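Local coordinates for protein beta-galactosidase (Marinomonas sp. ef1, PDB 6Y2K) that hydrolyses terminal non-reducing beta-D-galactose residues from beta-D-galactosides, as a cold-active, hexameric GH42 enzyme from an Antarctic bacterium, at residues A[216-227]-A[249-259]. Numbering follows the deposited sequence. Where two conformers were deposited one is given.
Sequences SDQVVAFNKLQV and AFDHHKVGQDL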
loop_
_atom_site.group_PDB
_atom_site.type_symbol
_atom_site.label_atom_id
_atom_site.label_comp_id
_atom_site.label_asym_id
_atom_site.label_seq_id
_atom_site.Cartn_x
_atom_site.Cartn_y
_atom_site.Cartn_z
ATOM N N SER A 216 -32.642 27.984 22.181
ATOM C CA SER A 216 -31.546 28.514 22.981
ATOM C C SER A 216 -32.075 29.521 24.012
ATOM O O SER A 216 -31.705 29.465 25.180
ATOM C CB SER A 216 -30.492 29.171 22.093
ATOM O OG SER A 216 -29.425 29.673 22.872
ATOM N N ASP A 217 -32.941 30.427 23.572
ATOM C CA ASP A 217 -33.589 31.382 24.486
ATOM C C ASP A 217 -34.393 30.722 25.619
ATOM O O ASP A 217 -34.473 31.288 26.706
ATOM C CB ASP A 217 -34.470 32.371 23.713
ATOM C CG ASP A 217 -33.678 33.524 23.113
ATOM O OD1 ASP A 217 -32.479 33.692 23.416
ATOM O OD2 ASP A 217 -34.282 34.280 22.336
ATOM N N GLN A 218 -34.973 29.548 25.374
ATOM C CA GLN A 218 -35.668 28.801 26.430
ATOM C C GLN A 218 -34.681 28.296 27.497
ATOM O O GLN A 218 -35.028 28.240 28.688
ATOM C CB GLN A 218 -36.491 27.627 25.865
ATOM C CG GLN A 218 -37.487 27.955 24.741
ATOM C CD GLN A 218 -38.293 29.237 24.958
ATOM O OE1 GLN A 218 -38.997 29.392 25.968
ATOM N NE2 GLN A 218 -38.199 30.152 24.019
ATOM N N VAL A 219 -33.458 27.943 27.082
ATOM C CA VAL A 219 -32.397 27.605 28.042
ATOM C C VAL A 219 -32.043 28.841 28.882
ATOM O O VAL A 219 -31.947 28.747 30.095
ATOM C CB VAL A 219 -31.125 27.020 27.367
ATOM C CG1 VAL A 219 -30.070 26.665 28.416
ATOM C CG2 VAL A 219 -31.477 25.783 26.536
ATOM N N VAL A 220 -31.885 29.988 28.221
ATOM C CA VAL A 220 -31.619 31.265 28.904
ATOM C C VAL A 220 -32.697 31.542 29.955
ATOM O O VAL A 220 -32.363 31.819 31.114
ATOM C CB VAL A 220 -31.511 32.450 27.906
ATOM C CG1 VAL A 220 -31.345 33.789 28.630
ATOM C CG2 VAL A 220 -30.348 32.225 26.941
ATOM N N ALA A 221 -33.968 31.427 29.562
ATOM C CA ALA A 221 -35.116 31.684 30.458
ATOM C C ALA A 221 -35.206 30.703 31.628
ATOM O O ALA A 221 -35.454 31.109 32.768
ATOM C CB ALA A 221 -36.420 31.661 29.670
ATOM N N PHE A 222 -35.008 29.418 31.336
ATOM C CA PHE A 222 -34.988 28.351 32.356
ATOM C C PHE A 222 -33.924 28.605 33.418
ATOM O O PHE A 222 -34.171 28.427 34.617
ATOM C CB PHE A 222 -34.745 27.001 31.672
ATOM C CG PHE A 222 -34.781 25.803 32.591
ATOM C CD1 PHE A 222 -33.635 25.373 33.246
ATOM C CD2 PHE A 222 -35.949 25.061 32.743
ATOM C CE1 PHE A 222 -33.650 24.242 34.055
ATOM C CE2 PHE A 222 -35.978 23.931 33.557
ATOM C CZ PHE A 222 -34.827 23.524 34.219
ATOM N N ASN A 223 -32.738 29.008 32.969
ATOM C CA ASN A 223 -31.628 29.317 33.861
ATOM C C ASN A 223 -31.888 30.611 34.651
ATOM O O ASN A 223 -31.609 30.678 35.856
ATOM C CB ASN A 223 -30.323 29.429 33.061
ATOM C CG ASN A 223 -29.113 29.695 33.942
ATOM O OD1 ASN A 223 -28.747 28.863 34.774
ATOM N ND2 ASN A 223 -28.493 30.865 33.767
ATOM N N LYS A 224 -32.416 31.623 33.967
ATOM C CA LYS A 224 -32.673 32.932 34.571
ATOM C C LYS A 224 -33.662 32.870 35.747
ATOM O O LYS A 224 -33.505 33.615 36.728
ATOM C CB LYS A 224 -33.164 33.916 33.506
ATOM C CG LYS A 224 -33.414 35.348 33.971
ATOM C CD LYS A 224 -32.233 35.920 34.746
ATOM C CE LYS A 224 -32.161 37.441 34.683
ATOM N NZ LYS A 224 -33.336 38.116 35.304
ATOM N N LEU A 225 -34.654 31.985 35.677
ATOM C CA LEU A 225 -35.593 31.868 36.791
ATOM C C LEU A 225 -34.883 31.372 38.060
ATOM O O LEU A 225 -35.186 31.846 39.156
ATOM C CB LEU A 225 -36.833 31.036 36.431
ATOM C CG LEU A 225 -36.948 29.533 36.688
ATOM C CD1 LEU A 225 -37.130 29.184 38.162
ATOM C CD2 LEU A 225 -38.119 28.992 35.875
ATOM N N GLN A 226 -33.927 30.458 37.909
ATOM C CA GLN A 226 -33.147 29.963 39.045
ATOM C C GLN A 226 -32.194 31.042 39.562
ATOM O O GLN A 226 -32.086 31.253 40.770
ATOM C CB GLN A 226 -32.384 28.680 38.681
ATOM C CG GLN A 226 -33.299 27.543 38.207
ATOM C CD GLN A 226 -32.670 26.153 38.251
ATOM O OE1 GLN A 226 -31.697 25.919 38.991
ATOM N NE2 GLN A 226 -33.200 25.237 37.473
ATOM N N VAL A 227 -31.522 31.734 38.647
ATOM C CA VAL A 227 -30.613 32.830 39.013
ATOM C C VAL A 227 -31.332 33.913 39.845
ATOM O O VAL A 227 -30.791 34.385 40.852
ATOM C CB VAL A 227 -29.964 33.463 37.749
ATOM C CG1 VAL A 227 -29.305 34.807 38.055
ATOM C CG2 VAL A 227 -28.947 32.511 37.130
ATOM N N ALA A 249 -25.276 23.780 20.927
ATOM C CA ALA A 249 -26.711 23.891 20.638
ATOM C C ALA A 249 -27.438 25.061 21.309
ATOM O O ALA A 249 -28.545 25.386 20.889
ATOM C CB ALA A 249 -27.419 22.584 20.966
ATOM N N PHE A 250 -26.853 25.668 22.348
ATOM C CA PHE A 250 -27.355 26.940 22.887
ATOM C C PHE A 250 -26.239 27.983 22.970
ATOM O O PHE A 250 -25.050 27.656 22.907
ATOM C CB PHE A 250 -28.054 26.757 24.243
ATOM C CG PHE A 250 -27.133 26.405 25.379
ATOM C CD1 PHE A 250 -26.847 25.080 25.667
ATOM C CD2 PHE A 250 -26.585 27.397 26.185
ATOM C CE1 PHE A 250 -26.006 24.754 26.717
ATOM C CE2 PHE A 250 -25.740 27.072 27.242
ATOM C CZ PHE A 250 -25.460 25.752 27.514
ATOM N N ASP A 251 -26.640 29.244 23.089
ATOM C CA ASP A 251 -25.700 30.361 23.187
ATOM C C ASP A 251 -25.138 30.445 24.607
ATOM O O ASP A 251 -25.818 30.932 25.523
ATOM C CB ASP A 251 -26.410 31.656 22.777
ATOM C CG ASP A 251 -25.481 32.859 22.701
ATOM O OD1 ASP A 251 -24.355 32.810 23.236
ATOM O OD2 ASP A 251 -25.910 33.871 22.097
ATOM N N HIS A 252 -23.895 29.981 24.773
ATOM C CA HIS A 252 -23.244 29.926 26.084
ATOM C C HIS A 252 -22.815 31.315 26.573
ATOM O O HIS A 252 -22.700 31.530 27.780
ATOM C CB HIS A 252 -22.027 29.001 26.071
ATOM C CG HIS A 252 -22.347 27.556 25.822
ATOM N ND1 HIS A 252 -23.100 27.124 24.748
ATOM C CD2 HIS A 252 -21.995 26.441 26.505
ATOM C CE1 HIS A 252 -23.199 25.805 24.789
ATOM N NE2 HIS A 252 -22.533 25.365 25.841
ATOM N N HIS A 253 -22.555 32.245 25.657
ATOM C CA HIS A 253 -22.275 33.631 26.048
ATOM C C HIS A 253 -23.511 34.280 26.685
ATOM O O HIS A 253 -23.397 34.996 27.688
ATOM C CB HIS A 253 -21.820 34.480 24.855
ATOM C CG HIS A 253 -20.532 34.027 24.243
ATOM N ND1 HIS A 253 -20.467 33.414 23.011
ATOM C CD2 HIS A 253 -19.262 34.067 24.709
ATOM C CE1 HIS A 253 -19.210 33.125 22.736
ATOM N NE2 HIS A 253 -18.459 33.505 23.751
ATOM N N LYS A 254 -24.685 34.003 26.117
ATOM C CA LYS A 254 -25.933 34.621 26.572
ATOM C C LYS A 254 -26.360 34.059 27.928
ATOM O O LYS A 254 -26.716 34.822 28.828
ATOM C CB LYS A 254 -27.042 34.474 25.522
ATOM C CG LYS A 254 -28.243 35.378 25.765
ATOM C CD LYS A 254 -29.241 35.300 24.624
ATOM C CE LYS A 254 -30.409 36.252 24.862
ATOM N NZ LYS A 254 -31.437 36.194 23.787
ATOM N N VAL A 255 -26.291 32.738 28.087
ATOM C CA VAL A 255 -26.523 32.108 29.402
ATOM C C VAL A 255 -25.521 32.669 30.422
ATOM O O VAL A 255 -25.893 32.976 31.551
ATOM C CB VAL A 255 -26.437 30.566 29.329
ATOM C CG1 VAL A 255 -26.432 29.927 30.717
ATOM C CG2 VAL A 255 -27.597 30.019 28.509
ATOM N N GLY A 256 -24.267 32.825 29.998
ATOM C CA GLY A 256 -23.201 33.362 30.839
ATOM C C GLY A 256 -23.402 34.769 31.378
ATOM O O GLY A 256 -22.862 35.083 32.441
ATOM N N GLN A 257 -24.167 35.607 30.666
ATOM C CA GLN A 257 -24.505 36.971 31.116
ATOM C C GLN A 257 -25.208 36.967 32.479
ATOM O O GLN A 257 -25.102 37.925 33.244
ATOM C CB GLN A 257 -25.435 37.683 30.114
ATOM C CG GLN A 257 -24.841 38.046 28.762
ATOM C CD GLN A 257 -25.888 38.607 27.811
ATOM O OE1 GLN A 257 -25.622 38.818 26.632
ATOM N NE2 GLN A 257 -27.095 38.841 28.326
ATOM N N ASP A 258 -25.949 35.893 32.769
ATOM C CA ASP A 258 -26.713 35.780 34.013
ATOM C C ASP A 258 -25.969 35.082 35.156
ATOM O O ASP A 258 -26.536 34.891 36.224
ATOM C CB ASP A 258 -28.057 35.079 33.729
ATOM C CG ASP A 258 -28.948 35.885 32.783
ATOM O OD1 ASP A 258 -28.990 37.124 32.914
ATOM O OD2 ASP A 258 -29.615 35.285 31.914
ATOM N N LEU A 259 -24.707 34.716 34.939
ATOM C CA LEU A 259 -23.939 33.955 35.909
ATOM C C LEU A 259 -22.628 34.666 36.231
ATOM O O LEU A 259 -22.221 35.596 35.528
ATOM C CB LEU A 259 -23.671 32.544 35.375
ATOM C CG LEU A 259 -24.916 31.660 35.189
ATOM C CD1 LEU A 259 -24.584 30.478 34.284
ATOM C CD2 LEU A 259 -25.468 31.162 36.521
HETATM O O HOH W 1 -29.601 32.614 31.816
#
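From Ser-216 beside Phe-250 to Lys-224 beside Asp-258, the two segments run side by side, the axes of helices 216-227 and 252-256 9.4 Å apart and inclined at 21°; they join helix 205-233, which leads into TIM-barrel strand 238-244, to the connection between that strand and 261-266. Where the short helix starts, Ser-216 OG accepts from Asp-251 N at 2.8 Å, nearly straight at 170°, while the Asp-251 side chain N-caps the helix through Lys-254 N. Lys-254, extended beyond CG, passes Val-220 CG2 and forms a salt bridge, NZ to Asp-217 OD1 2.7 Å, reaching OD1 on its syn side but 32° out of the carboxylate plane; OD2 accepts a hydrogen bond from Trp-163 NE1. Cutting Lys-254 back to an alanine would probably leave Asp-217 without its salt-bridge mate and strip the lysine's aliphatic chain from one side of Val-220. Deeper in, Val-219 CG1 lies over one face of the Phe-250 ring, 4.3 Å from its centroid, and His-252 CE1 covers the opposite face. Val-255 CG2 meets Val-220 CG2 at 3.9 Å. Asn-223 OD1 is hydrogen-bonded to Tyr-143 OH and Thr-139 OG1. Apolar packing thus sits between the salt bridge and one water that satisfies Val-220 O, Asp-258 OD2 and Asn-223 ND2 at once.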